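Local structure of superoxide dismutase (Porphyromonas gingivalis, 1UER) at residues A[34-39]-A[69-74]; A[52-57]-A[144-149]; A[78-83]-A[154-159]. The protein converts superoxide radicals into molecular oxygen and hydrogen peroxide, using one iron or manganese ion per subunit that is alternately reduced and oxidised. All blocks are in the same frame, centred on the assembly; numbering follows the deposited sequence.

Contact 1 (A[34-39]-A[69-74]); sequences TYVDNL and GQTLNH. With FE (Fe (III) ion), chain E.
Gln70 folds over the ring of Tyr35 and then donates to that same tyrosine's hydroxyl, so that one side chain meets both the face and the polar end of the other. Its CB stands 3.4 Å from the centroid of the Tyr35 ring, almost exactly on the ring normal, a CH-pi contact, and CG continues over the same face toward CZ. With a bend at chi2 (-63°) the chain runs on past CZ, and its amide, steeply inclined to the ring, reaches Tyr35 OH through NE2 at 2.9 Å in a nearly straight bond lying in the amide plane. NE2 also donates to the water bound to the iron, 3.0 Å from NE2 to the water oxygen, while OE1 accepts from Trp123 NE1. With both ends of the amide engaged, its rotation is fixed, and a hydrogen-bonded chain runs from the tyrosine through the glutamine to the metal-bound water.

One turn on, His74 binds the ferric ion through NE2 at 2.2 Å. Its other nitrogen, ND1, donates to Gln70 O at 2.7 Å, in the plane of the imidazole but above that of the carbonyl; His74 N approaches the same oxygen from the opposite face. This second-shell bond orients the ligand ring, whose CE1 lies 3.7 Å from Tyr35 CE2.

Farther from the metal, Val36 and Leu39 pack on Thr71, whose hydroxyl bonds to Asn67 O within its own helix. Phe119 of the second subunit packs against Tyr35 and Gln70, bringing the dimer interface up to this chain. The segment axes pass 9.0 Å apart at their closest, obliquely antiparallel (138°), in the alpha-hairpin domain of iron/manganese superoxide dismutases, where this glutamine–tyrosine pair belongs to the outer sphere of the metal site.

Contact 2 (A[52-57]-A[144-149]); sequences DLNTIV and NPVRKG
Apolar packing between Val57 and Val146 forms the centre of this contact. Val57 CG1 and Val146 CG2 meet at 3.3 Å, tighter than usual for two methyl carbons, with the side chains crossing at about a right angle. Val57 CG1 lies anti to its own backbone nitrogen (chi1 178°), which extends that branch toward the loop, where it also comes near Asn144 CB. The other branch of Val146, CG1, faces the side-chain end of Asn54, which lies obliquely across it. Leu72 and Pro152 border the same apolar patch.

The polar link between the segments is a single hydrogen bond from a side chain to a backbone carbonyl. Arg147 NH1 donates to Val57 O at 2.8 Å; the oxygen sits at the edge of the guanidinium, close to its plane, whereas the donor is tilted from the carbonyl plane and the bond is appreciably bent, 143° at the hydrogen. The arginine chain turns at chi2 to bring NH1 to this place, and NH2 has a weak bond to Ser60 O. The guanidinium thus reaches the C-terminal part of helix 53-59.

In the fold, the contact joins the short helix of the N-terminal alpha-hairpin domain to the loop between strands 134-140 and 151-157 of the C-terminal domain.

Each segment is also shaped by bonds of its own. Asp52 is the N-cap of helix 53-59: OD1 accepts from Thr55 N at 2.8 Å nearly along its C–O axis, and from Thr55 OG1 out of the carboxylate plane. Across the contact, Asn144 OD1 receives Val146 N at 3.0 Å in an Asx turn that leads into the 3-10 turn 145-147, while Asn144 ND2 donates to Asn73 OD1 on helix 62-79.

Contact 3 (A[78-83]-A[154-159]); sequences FTQFRP and LGFDVW. With FE (Fe (III) ion), chain E.
Gln80 reads the backbone of Gly155 with both ends of its amide, in the manner of a strand neighbour. NE2 donates to Gly155 O at 2.8 Å, the acceptor lying in the amide plane and the bond close to straight. OE1 accepts from Gly155 N in a longer bond of 3.3 Å, also well aligned at the hydrogen (166°). Beyond CG the glutamine chain is extended (chi2 -158°), which carries its amide out from the end of helix 62-79 to the strand. Leu154 crosses it at about a right angle, CD1 lying 3.7 Å from Gln80 OE1, and that oxygen also accepts from Arg190 NH1.

Beside this close pairing the aromatic packing is looser. Phe81 CE1 and Phe156 CE1 approach no nearer than 4.3 Å, with the Phe156 atom at the edge of the Phe81 ring; Gln80 CG lies over one face of that ring. Trp179 and Phe111 meet the Phe156 ring edge-to-face, so this side is enclosed by protein. Toward Arg82 and Pro83 the chain runs away from the strand and becomes more exposed; Arg82 NH1 turns back to Phe81 O at 2.9 Å and to Thr79 O.

Two residues beyond Gly155, Asp157 binds the ferric ion through OD2 at 2.0 Å. Its OD1 accepts from Trp159 N at 3.0 Å, an Asx turn, and weakly from the metal-bound water, which lies over one face of the Trp159 ring.

Two hydrogen bonds from one side-chain amide therefore tie the end of the alpha-hairpin domain to the strand that delivers a metal ligand. With one carboxylate oxygen on iron and the other engaged by a backbone N-H, the rotation of the Asp157 carboxylate is fixed.

In the fold
Helix 62-79 relates all three contacts: it supplies one side of contact 1, its end leads into contact 3, and one face of it lies against contact 2, with Leu72 on Val146. Contacts 1 and 2 have centres about 13 Å apart and touch; contacts 1 and 3, centres about 15 Å apart, meet at the iron and its water, with Trp159 beside Gln70. Contacts 2 and 3 do not touch (centres about 18 Å apart, nearest atoms about 7 Å). Contact 1 closes within the alpha-hairpin domain before contact 3 opens, whereas contact 2 interleaves with both; contacts 2 and 3 each join that domain to the C-terminal one. The metal therefore sits between domains, with ligands from both.

Contact 1 (A[34-39]-A[69-74])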
loop_
_atom_site.group_PDB
_atom_site.type_symbol
_atom_site.label_atom_id
_atom_site.label_comp_id
_atom_site.label_asym_id
_atom_site.label_seq_id
_atom_site.Cartn_x
_atom_site.Cartn_y
_atom_site.Cartn_z
ATOM N N THR A 34 3.243 1.587 -16.225
ATOM C CA THR A 34 3.026 2.927 -15.716
ATOM C C THR A 34 4.289 3.511 -15.067
ATOM O O THR A 34 4.629 4.679 -15.296
ATOM C CB THR A 34 1.854 2.938 -14.713
ATOM O OG1 THR A 34 0.631 2.631 -15.413
ATOM C CG2 THR A 34 1.742 4.308 -14.058
ATOM N N TYR A 35 4.996 2.721 -14.263
ATOM C CA TYR A 35 6.229 3.204 -13.631
ATOM C C TYR A 35 7.266 3.593 -14.698
ATOM O O TYR A 35 7.919 4.636 -14.589
ATOM C CB TYR A 35 6.832 2.135 -12.739
ATOM C CG TYR A 35 6.026 1.860 -11.487
ATOM C CD1 TYR A 35 5.609 2.906 -10.662
ATOM C CD2 TYR A 35 5.727 0.550 -11.107
ATOM C CE1 TYR A 35 4.896 2.634 -9.455
ATOM C CE2 TYR A 35 5.026 0.273 -9.924
ATOM C CZ TYR A 35 4.621 1.314 -9.111
ATOM O OH TYR A 35 3.960 1.032 -7.945
ATOM N N VAL A 36 7.413 2.745 -15.712
ATOM C CA VAL A 36 8.386 3.010 -16.768
ATOM C C VAL A 36 7.964 4.242 -17.601
ATOM O O VAL A 36 8.782 5.119 -17.910
ATOM C CB VAL A 36 8.528 1.758 -17.675
ATOM C CG1 VAL A 36 9.332 2.109 -18.920
ATOM C CG2 VAL A 36 9.230 0.610 -16.875
ATOM N N ASP A 37 6.698 4.325 -17.970
ATOM C CA ASP A 37 6.259 5.471 -18.776
ATOM C C ASP A 37 6.462 6.779 -18.002
ATOM O O ASP A 37 6.856 7.806 -18.578
ATOM C CB ASP A 37 4.783 5.341 -19.134
ATOM C CG ASP A 37 4.508 4.273 -20.160
ATOM O OD1 ASP A 37 5.460 3.717 -20.790
ATOM O OD2 ASP A 37 3.296 3.990 -20.346
ATOM N N ASN A 38 6.163 6.747 -16.705
ATOM C CA ASN A 38 6.321 7.930 -15.862
ATOM C C ASN A 38 7.812 8.275 -15.679
ATOM O O ASN A 38 8.187 9.462 -15.630
ATOM C CB ASN A 38 5.717 7.709 -14.476
ATOM C CG ASN A 38 4.184 7.698 -14.484
ATOM O OD1 ASN A 38 3.546 8.001 -15.490
ATOM N ND2 ASN A 38 3.598 7.324 -13.339
ATOM N N LEU A 39 8.656 7.256 -15.564
ATOM C CA LEU A 39 10.067 7.538 -15.370
ATOM C C LEU A 39 10.608 8.238 -16.624
ATOM O O LEU A 39 11.287 9.263 -16.518
ATOM C CB LEU A 39 10.830 6.250 -15.091
ATOM C CG LEU A 39 12.339 6.374 -15.097
ATOM C CD1 LEU A 39 12.765 7.326 -13.991
ATOM C CD2 LEU A 39 12.959 4.998 -14.918
ATOM N N GLY A 69 12.768 3.727 -8.525
ATOM C CA GLY A 69 12.884 2.664 -7.539
ATOM C C GLY A 69 11.916 1.528 -7.850
ATOM O O GLY A 69 12.283 0.344 -7.769
ATOM N N GLN A 70 10.672 1.864 -8.190
ATOM C CA GLN A 70 9.725 0.801 -8.528
ATOM C C GLN A 70 10.146 0.057 -9.807
ATOM O O GLN A 70 10.002 -1.162 -9.887
ATOM C CB GLN A 70 8.307 1.366 -8.681
ATOM C CG GLN A 70 7.613 1.604 -7.329
ATOM C CD GLN A 70 7.415 0.317 -6.539
ATOM O OE1 GLN A 70 8.369 -0.278 -6.026
ATOM N NE2 GLN A 70 6.149 -0.133 -6.451
ATOM N N THR A 71 10.683 0.769 -10.797
ATOM C CA THR A 71 11.129 0.074 -12.014
ATOM C C THR A 71 12.266 -0.932 -11.650
ATOM O O THR A 71 12.221 -2.101 -12.043
ATOM C CB THR A 71 11.645 1.109 -13.052
ATOM O OG1 THR A 71 10.555 1.958 -13.448
ATOM C CG2 THR A 71 12.217 0.406 -14.266
ATOM N N LEU A 72 13.295 -0.500 -10.921
ATOM C CA LEU A 72 14.377 -1.422 -10.560
ATOM C C LEU A 72 13.858 -2.587 -9.716
ATOM O O LEU A 72 14.161 -3.741 -10.002
ATOM C CB LEU A 72 15.501 -0.695 -9.792
ATOM C CG LEU A 72 16.687 -1.554 -9.323
ATOM C CD1 LEU A 72 17.291 -2.326 -10.504
ATOM C CD2 LEU A 72 17.691 -0.677 -8.570
ATOM N N ASN A 73 13.047 -2.287 -8.697
ATOM C CA ASN A 73 12.501 -3.345 -7.850
ATOM C C ASN A 73 11.789 -4.404 -8.710
ATOM O O ASN A 73 12.037 -5.597 -8.541
ATOM C CB ASN A 73 11.466 -2.768 -6.881
ATOM C CG ASN A 73 12.087 -2.155 -5.663
ATOM O OD1 ASN A 73 13.115 -2.632 -5.181
ATOM N ND2 ASN A 73 11.440 -1.113 -5.114
ATOM N N HIS A 74 10.896 -3.962 -9.605
ATOM C CA HIS A 74 10.154 -4.922 -10.429
ATOM C C HIS A 74 11.010 -5.675 -11.451
ATOM O O HIS A 74 10.773 -6.860 -11.713
ATOM C CB HIS A 74 8.964 -4.226 -11.095
ATOM C CG HIS A 74 7.865 -3.916 -10.142
ATOM N ND1 HIS A 74 7.826 -2.745 -9.418
ATOM C CD2 HIS A 74 6.756 -4.618 -9.789
ATOM C CE1 HIS A 74 6.740 -2.736 -8.662
ATOM N NE2 HIS A 74 6.078 -3.857 -8.866
HETATM FE FE FE E . 4.572 -4.299 -7.364
HETATM O O HOH W 1 5.058 -2.875 -5.987
#

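Contact 2 (A[52-57]-A[144-149])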
loop_
_atom_site.group_PDB
_atom_site.type_symbol
_atom_site.label_atom_id
_atom_site.label_comp_id
_atom_site.label_asym_id
_atom_site.label_seq_id
_atom_site.Cartn_x
_atom_site.Cartn_y
_atom_site.Cartn_z
ATOM N N ASP A 52 22.081 5.857 -16.095
ATOM C CA ASP A 52 21.548 4.489 -16.067
ATOM C C ASP A 52 20.582 4.363 -14.883
ATOM O O ASP A 52 20.592 5.213 -13.986
ATOM C CB ASP A 52 22.653 3.391 -16.026
ATOM C CG ASP A 52 23.549 3.427 -14.776
ATOM O OD1 ASP A 52 23.139 3.873 -13.687
ATOM O OD2 ASP A 52 24.717 2.957 -14.898
ATOM N N LEU A 53 19.746 3.320 -14.889
ATOM C CA LEU A 53 18.748 3.128 -13.826
ATOM C C LEU A 53 19.346 3.174 -12.432
ATOM O O LEU A 53 18.853 3.900 -11.557
ATOM C CB LEU A 53 17.977 1.805 -14.021
ATOM C CG LEU A 53 16.709 1.620 -13.160
ATOM C CD1 LEU A 53 15.760 2.791 -13.390
ATOM C CD2 LEU A 53 16.008 0.281 -13.500
ATOM N N ASN A 54 20.430 2.427 -12.230
ATOM C CA ASN A 54 21.079 2.384 -10.932
ATOM C C ASN A 54 21.384 3.782 -10.413
ATOM O O ASN A 54 21.140 4.099 -9.239
ATOM C CB ASN A 54 22.392 1.608 -11.051
ATOM C CG ASN A 54 23.121 1.498 -9.750
ATOM O OD1 ASN A 54 24.146 2.185 -9.509
ATOM N ND2 ASN A 54 22.635 0.618 -8.890
ATOM N N THR A 55 21.952 4.617 -11.275
ATOM C CA THR A 55 22.295 5.968 -10.838
ATOM C C THR A 55 21.075 6.792 -10.453
ATOM O O THR A 55 21.140 7.571 -9.503
ATOM C CB THR A 55 23.094 6.734 -11.902
ATOM O OG1 THR A 55 24.298 6.012 -12.205
ATOM C CG2 THR A 55 23.475 8.112 -11.379
ATOM N N ILE A 56 19.969 6.625 -11.168
ATOM C CA ILE A 56 18.768 7.384 -10.841
ATOM C C ILE A 56 18.255 6.929 -9.480
ATOM O O ILE A 56 17.903 7.745 -8.620
ATOM C CB ILE A 56 17.662 7.197 -11.903
ATOM C CG1 ILE A 56 18.191 7.571 -13.291
ATOM C CG2 ILE A 56 16.483 8.067 -11.574
ATOM C CD1 ILE A 56 17.184 7.318 -14.406
ATOM N N VAL A 57 18.243 5.622 -9.259
ATOM C CA VAL A 57 17.789 5.107 -7.974
ATOM C C VAL A 57 18.689 5.567 -6.822
ATOM O O VAL A 57 18.192 5.914 -5.751
ATOM C CB VAL A 57 17.690 3.552 -7.985
ATOM C CG1 VAL A 57 17.254 3.050 -6.615
ATOM C CG2 VAL A 57 16.667 3.109 -9.057
ATOM N N ASN A 144 14.699 0.603 -2.238
ATOM C CA ASN A 144 15.539 -0.469 -2.791
ATOM C C ASN A 144 16.911 -0.354 -2.114
ATOM O O ASN A 144 17.383 0.754 -1.884
ATOM C CB ASN A 144 15.668 -0.337 -4.309
ATOM C CG ASN A 144 16.481 -1.469 -4.918
ATOM O OD1 ASN A 144 17.702 -1.408 -4.929
ATOM N ND2 ASN A 144 15.807 -2.522 -5.390
ATOM N N PRO A 145 17.562 -1.497 -1.800
ATOM C CA PRO A 145 18.870 -1.489 -1.133
ATOM C C PRO A 145 19.998 -0.742 -1.803
ATOM O O PRO A 145 20.983 -0.411 -1.126
ATOM C CB PRO A 145 19.215 -2.973 -0.956
ATOM C CG PRO A 145 17.884 -3.696 -1.085
ATOM C CD PRO A 145 17.128 -2.869 -2.106
ATOM N N VAL A 146 19.904 -0.501 -3.105
ATOM C CA VAL A 146 20.991 0.240 -3.752
ATOM C C VAL A 146 21.065 1.641 -3.158
ATOM O O VAL A 146 22.132 2.278 -3.195
ATOM C CB VAL A 146 20.878 0.326 -5.324
ATOM C CG1 VAL A 146 21.123 -1.048 -5.938
ATOM C CG2 VAL A 146 19.560 0.857 -5.771
ATOM N N ARG A 147 19.954 2.113 -2.585
ATOM C CA ARG A 147 19.929 3.451 -1.988
ATOM C C ARG A 147 20.878 3.578 -0.801
ATOM O O ARG A 147 21.310 4.688 -0.472
ATOM C CB ARG A 147 18.490 3.839 -1.584
ATOM C CG ARG A 147 18.278 5.358 -1.410
ATOM C CD ARG A 147 17.089 5.909 -2.237
ATOM N NE ARG A 147 16.908 7.359 -2.039
ATOM C CZ ARG A 147 17.311 8.325 -2.869
ATOM N NH1 ARG A 147 17.941 8.056 -4.018
ATOM N NH2 ARG A 147 17.124 9.598 -2.519
ATOM N N LYS A 148 21.207 2.478 -0.127
ATOM C CA LYS A 148 22.166 2.580 0.965
ATOM C C LYS A 148 23.480 1.870 0.576
ATOM O O LYS A 148 24.245 1.399 1.436
ATOM C CB LYS A 148 21.602 2.017 2.265
ATOM C CG LYS A 148 21.046 0.622 2.186
ATOM C CD LYS A 148 20.450 0.254 3.516
ATOM C CE LYS A 148 19.166 1.016 3.757
ATOM N NZ LYS A 148 17.972 0.099 3.731
ATOM N N GLY A 149 23.717 1.788 -0.735
ATOM C CA GLY A 149 24.934 1.176 -1.255
ATOM C C GLY A 149 25.073 -0.332 -1.131
ATOM O O GLY A 149 26.189 -0.859 -1.095
#

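Contact 3 (A[78-83]-A[154-159])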
loop_
_atom_site.group_PDB
_atom_site.type_symbol
_atom_site.label_atom_id
_atom_site.label_comp_id
_atom_site.label_asym_id
_atom_site.label_seq_id
_atom_site.Cartn_x
_atom_site.Cartn_y
_atom_site.Cartn_z
ATOM N N PHE A 78 10.635 -9.678 -11.196
ATOM C CA PHE A 78 10.200 -10.585 -12.246
ATOM C C PHE A 78 11.292 -11.490 -12.787
ATOM O O PHE A 78 10.997 -12.632 -13.203
ATOM C CB PHE A 78 9.558 -9.790 -13.371
ATOM C CG PHE A 78 8.183 -9.229 -13.007
ATOM C CD1 PHE A 78 7.151 -10.094 -12.648
ATOM C CD2 PHE A 78 7.964 -7.860 -12.968
ATOM C CE1 PHE A 78 5.894 -9.591 -12.242
ATOM C CE2 PHE A 78 6.721 -7.341 -12.571
ATOM C CZ PHE A 78 5.685 -8.221 -12.209
ATOM N N THR A 79 12.539 -11.027 -12.784
ATOM C CA THR A 79 13.605 -11.864 -13.361
ATOM C C THR A 79 14.167 -12.954 -12.424
ATOM O O THR A 79 14.898 -13.846 -12.872
ATOM C CB THR A 79 14.810 -10.996 -13.854
ATOM O OG1 THR A 79 15.241 -10.127 -12.814
ATOM C CG2 THR A 79 14.421 -10.126 -15.020
ATOM N N GLN A 80 13.818 -12.911 -11.139
ATOM C CA GLN A 80 14.361 -13.876 -10.194
ATOM C C GLN A 80 13.495 -15.127 -10.034
ATOM O O GLN A 80 13.856 -16.039 -9.276
ATOM C CB GLN A 80 14.555 -13.204 -8.821
ATOM C CG GLN A 80 13.253 -13.064 -8.056
ATOM C CD GLN A 80 13.255 -11.974 -6.970
ATOM O OE1 GLN A 80 14.273 -11.351 -6.644
ATOM N NE2 GLN A 80 12.077 -11.750 -6.393
ATOM N N PHE A 81 12.355 -15.163 -10.710
ATOM C CA PHE A 81 11.453 -16.319 -10.581
ATOM C C PHE A 81 11.439 -17.231 -11.794
ATOM O O PHE A 81 11.599 -16.770 -12.929
ATOM C CB PHE A 81 10.002 -15.862 -10.367
ATOM C CG PHE A 81 9.776 -15.039 -9.112
ATOM C CD1 PHE A 81 10.143 -15.511 -7.871
ATOM C CD2 PHE A 81 9.120 -13.812 -9.192
ATOM C CE1 PHE A 81 9.860 -14.782 -6.704
ATOM C CE2 PHE A 81 8.838 -13.076 -8.051
ATOM C CZ PHE A 81 9.205 -13.559 -6.797
ATOM N N ARG A 82 11.195 -18.518 -11.545
ATOM C CA ARG A 82 11.091 -19.475 -12.630
ATOM C C ARG A 82 10.330 -20.710 -12.153
ATOM O O ARG A 82 10.384 -21.053 -10.981
ATOM C CB ARG A 82 12.478 -19.959 -13.095
ATOM C CG ARG A 82 13.345 -18.961 -13.828
ATOM C CD ARG A 82 12.834 -18.529 -15.202
ATOM N NE ARG A 82 13.919 -17.857 -15.910
ATOM C CZ ARG A 82 14.343 -16.643 -15.606
ATOM N NH1 ARG A 82 13.760 -15.965 -14.611
ATOM N NH2 ARG A 82 15.405 -16.141 -16.237
ATOM N N PRO A 83 9.575 -21.360 -13.055
ATOM C CA PRO A 83 8.847 -22.581 -12.695
ATOM C C PRO A 83 9.902 -23.689 -12.636
ATOM O O PRO A 83 11.005 -23.558 -13.233
ATOM C CB PRO A 83 7.889 -22.799 -13.872
ATOM C CG PRO A 83 8.591 -22.108 -15.064
ATOM C CD PRO A 83 9.298 -20.916 -14.438
ATOM N N LEU A 154 17.501 -10.581 -3.405
ATOM C CA LEU A 154 16.191 -11.240 -3.499
ATOM C C LEU A 154 15.162 -10.295 -2.914
ATOM O O LEU A 154 15.308 -9.869 -1.770
ATOM C CB LEU A 154 16.200 -12.512 -2.664
ATOM C CG LEU A 154 14.858 -13.237 -2.630
ATOM C CD1 LEU A 154 14.604 -13.881 -3.967
ATOM C CD2 LEU A 154 14.896 -14.318 -1.549
ATOM N N GLY A 155 14.123 -9.965 -3.675
ATOM C CA GLY A 155 13.158 -9.025 -3.122
ATOM C C GLY A 155 11.732 -9.472 -3.324
ATOM O O GLY A 155 11.352 -9.862 -4.423
ATOM N N PHE A 156 10.936 -9.391 -2.261
ATOM C CA PHE A 156 9.523 -9.771 -2.309
ATOM C C PHE A 156 8.686 -8.509 -2.187
ATOM O O PHE A 156 8.912 -7.671 -1.306
ATOM C CB PHE A 156 9.196 -10.726 -1.157
ATOM C CG PHE A 156 9.767 -12.131 -1.327
ATOM C CD1 PHE A 156 10.386 -12.513 -2.534
ATOM C CD2 PHE A 156 9.687 -13.066 -0.277
ATOM C CE1 PHE A 156 10.932 -13.827 -2.698
ATOM C CE2 PHE A 156 10.228 -14.385 -0.424
ATOM C CZ PHE A 156 10.848 -14.748 -1.645
ATOM N N ASP A 157 7.729 -8.380 -3.095
ATOM C CA ASP A 157 6.838 -7.229 -3.183
ATOM C C ASP A 157 5.679 -7.443 -2.230
ATOM O O ASP A 157 4.967 -8.446 -2.356
ATOM C CB ASP A 157 6.312 -7.141 -4.617
ATOM C CG ASP A 157 5.582 -5.856 -4.924
ATOM O OD1 ASP A 157 5.411 -5.014 -4.037
ATOM O OD2 ASP A 157 5.180 -5.695 -6.097
ATOM N N VAL A 158 5.497 -6.534 -1.272
ATOM C CA VAL A 158 4.376 -6.669 -0.364
ATOM C C VAL A 158 3.328 -5.578 -0.598
ATOM O O VAL A 158 2.404 -5.414 0.202
ATOM C CB VAL A 158 4.780 -6.806 1.151
ATOM C CG1 VAL A 158 5.663 -8.095 1.352
ATOM C CG2 VAL A 158 5.529 -5.589 1.630
ATOM N N TRP A 159 3.468 -4.826 -1.699
ATOM C CA TRP A 159 2.370 -3.918 -2.096
ATOM C C TRP A 159 1.198 -4.883 -2.319
ATOM O O TRP A 159 1.390 -5.970 -2.881
ATOM C CB TRP A 159 2.688 -3.237 -3.408
ATOM C CG TRP A 159 3.640 -2.071 -3.256
ATOM C CD1 TRP A 159 4.948 -2.092 -2.832
ATOM C CD2 TRP A 159 3.356 -0.730 -3.656
ATOM N NE1 TRP A 159 5.498 -0.813 -2.971
ATOM C CE2 TRP A 159 4.534 0.029 -3.474
ATOM C CE3 TRP A 159 2.207 -0.098 -4.161
ATOM C CZ2 TRP A 159 4.596 1.397 -3.779
ATOM C CZ3 TRP A 159 2.274 1.286 -4.480
ATOM C CH2 TRP A 159 3.478 2.003 -4.279
HETATM FE FE FE E . 4.572 -4.299 -7.364
HETATM O O HOH W 1 5.058 -2.875 -5.987
#